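Local atomic coordinates of putative branched-chain amino acid transport system substrate-binding protein (Rhodopseudomonas palustris, PDB entry 3TX6), a protein that probably serves as the periplasmic solute-binding component of an ABC transporter, capturing lignin-derived aromatic acids and related compounds such as the bound 3-(4-hydroxy-phenyl)pyruvic acid. Residues 145-148 and 149-153; 154-157 and 158-162; 171-174 and 175-178; 203-206 and 207-210. All blocks are in the same frame, centred on the assembly; numbering follows the deposited sequence. Where two conformers were deposited one is given.

All four contacts are local: each joins residues a few positions apart, so none closes a long loop, and they follow one another along the chain without nesting or crossing. Interaction 1 forms the first turns of helix 146-161 and interaction 2 the last. The chain then runs through strand 165-172 into interaction 3, a beta turn that comes back to the start of that helix: Arg-171 and Arg-174 make salt bridges to Asp-149 and Asp-145. Interactions 1 and 3 also share the bound keto acid. Interaction 4, on helix 200-213, packs against the turn of interaction 3, where Leu-205 meets Asp-176 and Pro-206 meets Phe-172.

Interaction 1: 145-148 and 149-153; sequences DSYG and DLWFN. With ENO (3-(4-hydroxy-phenyl)pyruvic acid), chain D.
The first turns of helix 146-161, at the ligand pocket to which Tyr-147 belongs, place Tyr-147 and Trp-151 next to each other, pointing the same way. Their rings form an offset edge-to-face pair: the edge of the indole is turned to one face of the phenol, with Trp-151 CD1 3.4 Å from Tyr-147 CZ and the planes 69° apart. Placing Tyr-147 CG anti to the backbone N (chi1 -178°) brings the opposite face against 3-(4-hydroxy-phenyl)pyruvic acid, whose C2 lies 3.6 Å from Tyr-147 CD1. The phenol is thus sandwiched between indole and ligand, while its OH hydrogen-bonds to Thr-222. Replacing Tyr-147 by alanine would probably open a gap between the indole and the keto acid and leave the Thr-222 hydroxyl without this mate. The backbone beneath is held by regular helical bonds, among them Asp-149 N to Asp-145 O at 2.9 Å and Trp-151 N to Tyr-147 O at 3.2 Å. Asp-145 is the N-cap: its OD1 accepts weakly from Tyr-147 N and Gly-148 N, and OD2 makes a salt bridge to Arg-174. Its negative charge is likely to balance both the positive helix start and the arginine, while Tyr-147 offers the ligand a flat aromatic wall held from behind.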
loop_
_atom_site.group_PDB
_atom_site.type_symbol
_atom_site.label_atom_id
_atom_site.label_comp_id
_atom_site.label_asym_id
_atom_site.label_seq_id
_atom_site.Cartn_x
_atom_site.Cartn_y
_atom_site.Cartn_z
ATOM N N ASP A 145 -4.419 -13.971 7.876
ATOM C CA ASP A 145 -3.095 -14.148 7.224
ATOM C C ASP A 145 -2.143 -13.017 7.676
ATOM O O ASP A 145 -2.498 -12.257 8.560
ATOM C CB ASP A 145 -3.248 -14.274 5.701
ATOM C CG ASP A 145 -3.630 -12.967 4.996
ATOM O OD1 ASP A 145 -3.600 -11.895 5.589
ATOM O OD2 ASP A 145 -4.040 -13.042 3.828
ATOM N N SER A 146 -0.973 -12.916 7.057
ATOM C CA SER A 146 0.082 -12.004 7.517
ATOM C C SER A 146 -0.392 -10.552 7.597
ATOM O O SER A 146 -0.071 -9.852 8.555
ATOM C CB SER A 146 1.335 -12.128 6.644
ATOM O OG SER A 146 1.038 -11.923 5.273
ATOM N N TYR A 147 -1.174 -10.103 6.614
ATOM C CA TYR A 147 -1.680 -8.726 6.628
ATOM C C TYR A 147 -2.594 -8.509 7.837
ATOM O O TYR A 147 -2.460 -7.506 8.558
ATOM C CB TYR A 147 -2.443 -8.397 5.332
ATOM C CG TYR A 147 -2.962 -6.957 5.265
ATOM C CD1 TYR A 147 -2.106 -5.878 4.995
ATOM C CD2 TYR A 147 -4.310 -6.669 5.519
ATOM C CE1 TYR A 147 -2.585 -4.579 4.954
ATOM C CE2 TYR A 147 -4.793 -5.359 5.462
ATOM C CZ TYR A 147 -3.925 -4.312 5.216
ATOM O OH TYR A 147 -4.349 -3.004 5.144
ATOM N N GLY A 148 -3.552 -9.408 8.041
ATOM C CA GLY A 148 -4.410 -9.302 9.236
ATOM C C GLY A 148 -3.669 -9.422 10.565
ATOM O O GLY A 148 -4.037 -8.770 11.525
ATOM N N ASP A 149 -2.603 -10.227 10.590
ATOM C CA ASP A 149 -1.742 -10.354 11.748
ATOM C C ASP A 149 -0.969 -9.075 12.009
ATOM O O ASP A 149 -0.882 -8.618 13.165
ATOM C CB ASP A 149 -0.709 -11.486 11.528
ATOM C CG ASP A 149 -1.329 -12.903 11.555
ATOM O OD1 ASP A 149 -2.506 -13.058 11.960
ATOM O OD2 ASP A 149 -0.634 -13.873 11.145
ATOM N N LEU A 150 -0.378 -8.490 10.973
ATOM C CA LEU A 150 0.385 -7.254 11.208
ATOM C C LEU A 150 -0.540 -6.212 11.873
ATOM O O LEU A 150 -0.154 -5.512 12.802
ATOM C CB LEU A 150 0.908 -6.644 9.934
ATOM C CG LEU A 150 2.095 -7.301 9.265
ATOM C CD1 LEU A 150 2.204 -6.849 7.804
ATOM C CD2 LEU A 150 3.351 -6.964 10.060
ATOM N N TRP A 151 -1.770 -6.129 11.408
ATOM C CA TRP A 151 -2.725 -5.118 11.932
ATOM C C TRP A 151 -3.175 -5.432 13.320
ATOM O O TRP A 151 -3.192 -4.549 14.199
ATOM C CB TRP A 151 -3.900 -4.988 10.984
ATOM C CG TRP A 151 -3.653 -3.897 9.968
ATOM C CD1 TRP A 151 -3.418 -4.010 8.602
ATOM C CD2 TRP A 151 -3.661 -2.491 10.263
ATOM N NE1 TRP A 151 -3.263 -2.780 8.050
ATOM C CE2 TRP A 151 -3.362 -1.805 9.034
ATOM C CE3 TRP A 151 -3.838 -1.743 11.432
ATOM C CZ2 TRP A 151 -3.333 -0.420 8.958
ATOM C CZ3 TRP A 151 -3.799 -0.365 11.327
ATOM C CH2 TRP A 151 -3.539 0.280 10.127
ATOM N N PHE A 152 -3.527 -6.692 13.548
ATOM C CA PHE A 152 -3.882 -7.087 14.915
ATOM C C PHE A 152 -2.734 -6.878 15.884
ATOM O O PHE A 152 -2.955 -6.362 16.965
ATOM C CB PHE A 152 -4.405 -8.512 15.027
ATOM C CG PHE A 152 -4.841 -8.862 16.412
ATOM C CD1 PHE A 152 -5.945 -8.233 16.987
ATOM C CD2 PHE A 152 -4.148 -9.796 17.145
ATOM C CE1 PHE A 152 -6.333 -8.528 18.275
ATOM C CE2 PHE A 152 -4.544 -10.110 18.428
ATOM C CZ PHE A 152 -5.638 -9.480 18.988
ATOM N N ASN A 153 -1.533 -7.294 15.520
ATOM C CA ASN A 153 -0.419 -7.151 16.421
ATOM C C ASN A 153 -0.157 -5.690 16.774
ATOM O O ASN A 153 0.206 -5.369 17.923
ATOM C CB ASN A 153 0.835 -7.761 15.829
ATOM C CG ASN A 153 0.767 -9.257 15.717
ATOM O OD1 ASN A 153 -0.100 -9.909 16.304
ATOM N ND2 ASN A 153 1.724 -9.815 14.980
HETATM O O4 ENO D . -1.355 -5.574 1.534
HETATM C C9 ENO D . -2.090 -2.726 -0.193
HETATM C C8 ENO D . -1.551 -1.459 -0.284
HETATM C C7 ENO D . -1.678 -0.541 0.771
HETATM C C6 ENO D . -2.272 -0.967 1.943
HETATM C C5 ENO D . -2.837 -2.235 2.043
HETATM C C4 ENO D . -2.739 -3.143 0.974
HETATM O O3 ENO D . -1.094 0.712 0.634
HETATM C C3 ENO D . -3.401 -4.490 1.041
HETATM C C2 ENO D . -2.589 -5.666 1.426
HETATM C C1 ENO D . -3.279 -6.943 1.543
HETATM O O2 ENO D . -2.593 -7.950 1.814
HETATM O O1 ENO D . -4.534 -7.022 1.383
#

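Interaction 2: 154-157 and 158-162; sequences DLKK and QGEAM
Residues 154-157 and 158-162 form the last turns of helix 146-161, and here the backbone departs from regular spacing with a wider pi-type turn at 155-157. Asp-154 O takes two donors, Gln-158 N at 2.8 Å and Gly-159 N at 3.1 Å, so one carbonyl serves both the four-residue and the five-residue spacing. Glu-160 N follows the wider pattern with a weak bond to Leu-155 O.

Among the side chains, Asp-154 and Gln-158 lie alongside each other on one flank. With CG anti to the backbone N (chi1 179°) and the chain extended beyond it, Gln-158 carries its amide next to the carboxylate, and NE2 donates to Asp-154 OD1 at 2.9 Å. The bond uses the syn lone pair of the oxygen but is bent, 136° at the hydrogen, and the amide and carboxylate planes stand 89° apart. Elsewhere on the helix Glu-160 runs extended past the carbonyl of Lys-156, its CG 3.1 Å from Lys-156 O; OE1 comes equally near, two acceptors, so not a hydrogen bond. The lysine runs beside the glutamate without a salt bridge; its bent chain turns NZ to Asn-153 in a weak hydrogen bond.

The polar pair faces helix 119-130, where Asp-154 OD2 bonds to Tyr-127 OH and Gln-158 NE2 to Pro-120 O. Leu-155 packs instead on Val-138 and Tyr-140 of strand 137-143 and on Ile-166 of strand 165-172, the two strands that this helix joins in a beta-alpha-beta unit.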
loop_
_atom_site.group_PDB
_atom_site.type_symbol
_atom_site.label_atom_id
_atom_site.label_comp_id
_atom_site.label_asym_id
_atom_site.label_seq_id
_atom_site.Cartn_x
_atom_site.Cartn_y
_atom_site.Cartn_z
ATOM N N ASP A 154 -0.349 -4.818 15.797
ATOM C CA ASP A 154 -0.167 -3.393 16.015
ATOM C C ASP A 154 -1.258 -2.847 16.962
ATOM O O ASP A 154 -0.965 -2.017 17.850
ATOM C CB ASP A 154 -0.176 -2.631 14.673
ATOM C CG ASP A 154 0.067 -1.138 14.848
ATOM O OD1 ASP A 154 1.214 -0.798 15.192
ATOM O OD2 ASP A 154 -0.897 -0.317 14.688
ATOM N N LEU A 155 -2.504 -3.294 16.790
ATOM C CA LEU A 155 -3.578 -2.867 17.692
ATOM C C LEU A 155 -3.250 -3.277 19.133
ATOM O O LEU A 155 -3.455 -2.513 20.076
ATOM C CB LEU A 155 -4.914 -3.472 17.264
ATOM C CG LEU A 155 -6.172 -3.163 18.064
ATOM C CD1 LEU A 155 -6.533 -1.693 18.073
ATOM C CD2 LEU A 155 -7.361 -4.012 17.570
ATOM N N LYS A 156 -2.685 -4.466 19.290
ATOM C CA LYS A 156 -2.416 -5.015 20.601
ATOM C C LYS A 156 -1.223 -4.271 21.201
ATOM O O LYS A 156 -1.260 -3.895 22.369
ATOM C CB LYS A 156 -2.080 -6.490 20.452
ATOM C CG LYS A 156 -2.438 -7.417 21.597
ATOM C CD LYS A 156 -2.359 -8.860 21.084
ATOM C CE LYS A 156 -0.916 -9.310 20.842
ATOM N NZ LYS A 156 -0.673 -10.177 19.649
ATOM N N LYS A 157 -0.180 -4.015 20.402
ATOM C CA LYS A 157 1.048 -3.456 20.965
ATOM C C LYS A 157 0.929 -1.931 21.120
ATOM O O LYS A 157 1.026 -1.383 22.217
ATOM C CB LYS A 157 2.263 -3.867 20.128
ATOM C CG LYS A 157 3.584 -3.221 20.544
ATOM C CD LYS A 157 4.740 -3.672 19.637
ATOM C CE LYS A 157 6.051 -2.967 20.000
ATOM N NZ LYS A 157 7.176 -3.216 19.054
ATOM N N GLN A 158 0.682 -1.266 20.016
ATOM C CA GLN A 158 0.615 0.166 19.985
ATOM C C GLN A 158 -0.721 0.649 20.532
ATOM O O GLN A 158 -0.807 1.615 21.337
ATOM C CB GLN A 158 0.886 0.651 18.534
ATOM C CG GLN A 158 0.810 2.141 18.431
ATOM C CD GLN A 158 1.289 2.715 17.137
ATOM O OE1 GLN A 158 1.728 3.873 17.129
ATOM N NE2 GLN A 158 1.211 1.943 16.030
ATOM N N GLY A 159 -1.777 -0.031 20.121
ATOM C CA GLY A 159 -3.117 0.458 20.418
ATOM C C GLY A 159 -3.440 0.382 21.894
ATOM O O GLY A 159 -3.877 1.362 22.506
ATOM N N GLU A 160 -3.170 -0.755 22.491
ATOM C CA GLU A 160 -3.354 -0.912 23.928
ATOM C C GLU A 160 -2.548 0.074 24.683
ATOM O O GLU A 160 -3.022 0.575 25.677
ATOM C CB GLU A 160 -2.944 -2.285 24.423
ATOM C CG GLU A 160 -3.869 -3.420 24.058
ATOM C CD GLU A 160 -3.412 -4.759 24.664
ATOM O OE1 GLU A 160 -2.247 -4.881 25.134
ATOM O OE2 GLU A 160 -4.218 -5.694 24.678
ATOM N N ALA A 161 -1.307 0.321 24.260
ATOM C CA ALA A 161 -0.452 1.272 24.987
ATOM C C ALA A 161 -0.997 2.738 24.908
ATOM O O ALA A 161 -0.563 3.602 25.687
ATOM C CB ALA A 161 0.984 1.206 24.478
HETATM N N MSE A 162 -1.946 3.009 24.002
HETATM C CA MSE A 162 -2.576 4.320 23.896
HETATM C C MSE A 162 -3.875 4.429 24.664
HETATM O O MSE A 162 -4.498 5.493 24.682
HETATM C CB MSE A 162 -2.712 4.735 22.442
HETATM C CG MSE A 162 -1.316 5.054 21.882
HETATM SE SE MSE A 162 -1.378 5.037 19.929
HETATM C CE MSE A 162 -2.698 6.460 20.097
#

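Interaction 3: 171-174 and 175-178; sequences RFAR and PDTS. With ENO (3-(4-hydroxy-phenyl)pyruvic acid), chain D.
Asp-176 folds back toward Ala-173 across a type I beta turn, Ala-173 to Asp-176, just past the end of strand 165-172 in the periplasmic binding protein fold. Two bonds run between the same pair of residues. Asp-176 N donates to Ala-173 O at 3.0 Å, closing the turn from 47° above the carbonyl plane, and Ala-173 N returns a bond to Asp-176 OD2, also at 3.0 Å. The second donor stands over the carboxylate, 66° out of its plane. Asp-176 CG lies beside its own backbone N (chi1 -64°), which swings the carboxylate back toward Ala-173 N. A leucine in place of Asp-176 would probably leave Ala-173 N without its side-chain acceptor and the turn with less to hold it closed.

Phe-172 comes in along its edge: Asp-176 CB lies near the plane of its ring, and Phe-172 CB is 3.6 Å from Asp-176 OD2. Pro-175 lays its CD against Ala-173 CB at 3.8 Å. The Phe-172 ring also meets Tyr-143 edge-to-face and touches Pro-206 of helix 200-213.

Arg-174, at the second position of the turn, leaves it in the direction of the ligand pocket. Its chain is extended from CG to NE, and the salt bridge from NE to Asp-145 probably limits how far the guanidinium can turn. The carboxylate of 3-(4-hydroxy-phenyl)pyruvic acid then meets the guanidinium at its edge, near its plane, in two hydrogen bonds, Arg-174 NH1 to ligand O2 at 2.7 Å and Arg-174 NH2 to ligand O1 at 2.9 Å.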
loop_
_atom_site.group_PDB
_atom_site.type_symbol
_atom_site.label_atom_id
_atom_site.label_comp_id
_atom_site.label_asym_id
_atom_site.label_seq_id
_atom_site.Cartn_x
_atom_site.Cartn_y
_atom_site.Cartn_z
ATOM N N ARG A 171 -11.447 -13.154 12.915
ATOM C CA ARG A 171 -10.781 -13.272 11.619
ATOM C C ARG A 171 -11.700 -13.821 10.531
ATOM O O ARG A 171 -12.661 -14.518 10.807
ATOM C CB ARG A 171 -9.523 -14.142 11.760
ATOM C CG ARG A 171 -8.520 -13.640 12.826
ATOM C CD ARG A 171 -7.924 -12.245 12.591
ATOM N NE ARG A 171 -6.829 -12.027 13.549
ATOM C CZ ARG A 171 -5.518 -12.081 13.289
ATOM N NH1 ARG A 171 -5.042 -12.271 12.041
ATOM N NH2 ARG A 171 -4.659 -11.951 14.295
ATOM N N PHE A 172 -11.372 -13.507 9.281
ATOM C CA PHE A 172 -12.034 -14.142 8.116
ATOM C C PHE A 172 -10.979 -14.311 7.044
ATOM O O PHE A 172 -9.932 -13.636 7.130
ATOM C CB PHE A 172 -13.236 -13.344 7.617
ATOM C CG PHE A 172 -12.942 -11.970 7.074
ATOM C CD1 PHE A 172 -12.642 -10.907 7.908
ATOM C CD2 PHE A 172 -13.048 -11.718 5.704
ATOM C CE1 PHE A 172 -12.463 -9.628 7.398
ATOM C CE2 PHE A 172 -12.861 -10.440 5.195
ATOM C CZ PHE A 172 -12.588 -9.384 6.038
ATOM N N ALA A 173 -11.237 -15.229 6.103
ATOM C CA ALA A 173 -10.380 -15.440 4.937
ATOM C C ALA A 173 -10.768 -14.546 3.760
ATOM O O ALA A 173 -11.954 -14.179 3.597
ATOM C CB ALA A 173 -10.386 -16.895 4.531
ATOM N N ARG A 174 -9.742 -14.143 2.979
ATOM C CA ARG A 174 -9.936 -13.247 1.831
ATOM C C ARG A 174 -11.132 -13.622 0.950
ATOM O O ARG A 174 -11.893 -12.742 0.540
ATOM C CB ARG A 174 -8.667 -13.165 0.958
ATOM C CG ARG A 174 -7.534 -12.431 1.641
ATOM C CD ARG A 174 -6.224 -12.487 0.854
ATOM N NE ARG A 174 -5.190 -11.905 1.703
ATOM C CZ ARG A 174 -4.777 -10.642 1.650
ATOM N NH1 ARG A 174 -3.895 -10.237 2.526
ATOM N NH2 ARG A 174 -5.238 -9.785 0.730
ATOM N N PRO A 175 -11.272 -14.911 0.623
ATOM C CA PRO A 175 -12.363 -15.318 -0.271
ATOM C C PRO A 175 -13.792 -15.351 0.314
ATOM O O PRO A 175 -14.729 -15.663 -0.407
ATOM C CB PRO A 175 -11.961 -16.731 -0.690
ATOM C CG PRO A 175 -10.556 -16.914 -0.297
ATOM C CD PRO A 175 -10.339 -16.028 0.881
ATOM N N ASP A 176 -13.962 -15.050 1.593
ATOM C CA ASP A 176 -15.289 -15.160 2.216
ATOM C C ASP A 176 -16.244 -14.086 1.741
ATOM O O ASP A 176 -15.896 -12.904 1.641
ATOM C CB ASP A 176 -15.138 -15.067 3.760
ATOM C CG ASP A 176 -14.331 -16.239 4.364
ATOM O OD1 ASP A 176 -13.964 -17.158 3.615
ATOM O OD2 ASP A 176 -14.047 -16.238 5.593
ATOM N N THR A 177 -17.485 -14.485 1.476
ATOM C CA THR A 177 -18.515 -13.493 1.134
ATOM C C THR A 177 -19.504 -13.220 2.273
ATOM O O THR A 177 -20.420 -12.411 2.104
ATOM C CB THR A 177 -19.274 -13.969 -0.070
ATOM O OG1 THR A 177 -19.679 -15.306 0.222
ATOM C CG2 THR A 177 -18.343 -13.946 -1.315
ATOM N N SER A 178 -19.330 -13.891 3.397
ATOM C CA SER A 178 -20.023 -13.501 4.643
ATOM C C SER A 178 -19.163 -13.481 5.908
ATOM O O SER A 178 -18.357 -14.385 6.170
ATOM C CB SER A 178 -21.253 -14.370 4.908
ATOM O OG SER A 178 -21.811 -14.025 6.185
HETATM O O4 ENO D . -1.355 -5.574 1.534
HETATM C C9 ENO D . -2.090 -2.726 -0.193
HETATM C C8 ENO D . -1.551 -1.459 -0.284
HETATM C C7 ENO D . -1.678 -0.541 0.771
HETATM C C6 ENO D . -2.272 -0.967 1.943
HETATM C C5 ENO D . -2.837 -2.235 2.043
HETATM C C4 ENO D . -2.739 -3.143 0.974
HETATM O O3 ENO D . -1.094 0.712 0.634
HETATM C C3 ENO D . -3.401 -4.490 1.041
HETATM C C2 ENO D . -2.589 -5.666 1.426
HETATM C C1 ENO D . -3.279 -6.943 1.543
HETATM O O2 ENO D . -2.593 -7.950 1.814
HETATM O O1 ENO D . -4.534 -7.022 1.383
#

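Interaction 4: 203-206 and 207-210; sequences AALP and QTSL
Leu-205 O meets two residues of the next turn, Ser-209 and Thr-208, where residues 203-206 run into 207-210. Ser-209 N donates to it at 3.0 Å, and Thr-208 OG1 sits 3.1 Å away, although its proton could also be drawn to another acceptor nearby. The torsion that sets OG1 between the backbone N and the carbonyl carbon (chi1 65°) turns the hydroxyl back along the helix, and leaves Thr-208 CG2 3.3 Å from Ala-204 O, the acceptor for Thr-208 N.

One residue on, Leu-210 N donates to Pro-206 O at 2.8 Å from 35° above the carbonyl plane. The side chain of Leu-210 lies over the same oxygen, its CD1 3.3 Å from Pro-206 O and 4.2 Å from Pro-206 CB, so a methyl and an amide share the region around that carbonyl. Pro-206 has no N-H to give to the preceding turn, and helix 200-213 is kinked there.

This helix links strands 193-197 and 218-221 in a beta-alpha-beta unit of the periplasmic binding protein fold. Pro-206 rests on Val-196 and Leu-210 on Ile-194, both on the first of those strands. Gln-207, bent at chi2 (74°), leads its amide away from the turn: OE1 accepts from Gln-221 NE2 and NE2 donates to Ser-237 O, which satisfies both ends of a buried group. Gln-221 NE2 also bonds to Ala-203 O.

Farther out, Ala-204 packs on Phe-230 and Ile-233 of helix 228-234, while Ser-209 and Leu-210 touch Val-183 of helix 180-189.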
loop_
_atom_site.group_PDB
_atom_site.type_symbol
_atom_site.label_atom_id
_atom_site.label_comp_id
_atom_site.label_asym_id
_atom_site.label_seq_id
_atom_site.Cartn_x
_atom_site.Cartn_y
_atom_site.Cartn_z
ATOM N N ALA A 203 -12.849 -5.160 2.524
ATOM C CA ALA A 203 -12.918 -4.154 3.579
ATOM C C ALA A 203 -14.345 -3.582 3.729
ATOM O O ALA A 203 -14.754 -3.189 4.822
ATOM C CB ALA A 203 -11.925 -3.041 3.324
ATOM N N ALA A 204 -15.085 -3.506 2.624
ATOM C CA ALA A 204 -16.454 -2.993 2.641
ATOM C C ALA A 204 -17.414 -3.997 3.246
ATOM O O ALA A 204 -18.529 -3.621 3.702
ATOM C CB ALA A 204 -16.910 -2.604 1.230
ATOM N N LEU A 205 -17.011 -5.275 3.285
ATOM C CA LEU A 205 -17.895 -6.303 3.785
ATOM C C LEU A 205 -18.261 -6.168 5.289
ATOM O O LEU A 205 -19.471 -6.149 5.665
ATOM C CB LEU A 205 -17.331 -7.697 3.441
ATOM C CG LEU A 205 -18.074 -8.903 4.025
ATOM C CD1 LEU A 205 -19.603 -8.850 3.731
ATOM C CD2 LEU A 205 -17.414 -10.233 3.619
ATOM N N PRO A 206 -17.250 -6.086 6.167
ATOM C CA PRO A 206 -17.641 -5.765 7.523
ATOM C C PRO A 206 -18.261 -4.393 7.666
ATOM O O PRO A 206 -19.032 -4.214 8.629
ATOM C CB PRO A 206 -16.337 -5.883 8.314
ATOM C CG PRO A 206 -15.439 -6.770 7.516
ATOM C CD PRO A 206 -15.811 -6.441 6.079
ATOM N N GLN A 207 -17.960 -3.440 6.805
ATOM C CA GLN A 207 -18.564 -2.130 6.948
ATOM C C GLN A 207 -20.088 -2.210 6.837
ATOM O O GLN A 207 -20.813 -1.714 7.711
ATOM C CB GLN A 207 -18.054 -1.189 5.883
ATOM C CG GLN A 207 -18.406 0.263 6.120
ATOM C CD GLN A 207 -17.604 0.932 7.211
ATOM O OE1 GLN A 207 -16.448 0.577 7.460
ATOM N NE2 GLN A 207 -18.172 1.978 7.799
ATOM N N THR A 208 -20.561 -2.834 5.763
ATOM C CA THR A 208 -21.996 -2.996 5.479
ATOM C C THR A 208 -22.641 -3.911 6.504
ATOM O O THR A 208 -23.689 -3.595 7.086
ATOM C CB THR A 208 -22.249 -3.567 4.051
ATOM O OG1 THR A 208 -21.731 -4.913 3.913
ATOM C CG2 THR A 208 -21.643 -2.636 3.005
ATOM N N SER A 209 -22.000 -5.047 6.731
ATOM C CA SER A 209 -22.545 -6.055 7.596
ATOM C C SER A 209 -22.644 -5.524 9.104
ATOM O O SER A 209 -23.667 -5.687 9.794
ATOM C CB SER A 209 -21.679 -7.309 7.387
ATOM O OG SER A 209 -21.963 -8.329 8.294
ATOM N N LEU A 210 -21.638 -4.810 9.601
ATOM C CA LEU A 210 -21.741 -4.263 10.946
ATOM C C LEU A 210 -22.866 -3.224 11.045
ATOM O O LEU A 210 -23.650 -3.235 12.018
ATOM C CB LEU A 210 -20.401 -3.648 11.395
ATOM C CG LEU A 210 -19.296 -4.631 11.839
ATOM C CD1 LEU A 210 -17.930 -3.940 11.741
ATOM C CD2 LEU A 210 -19.571 -5.189 13.234
#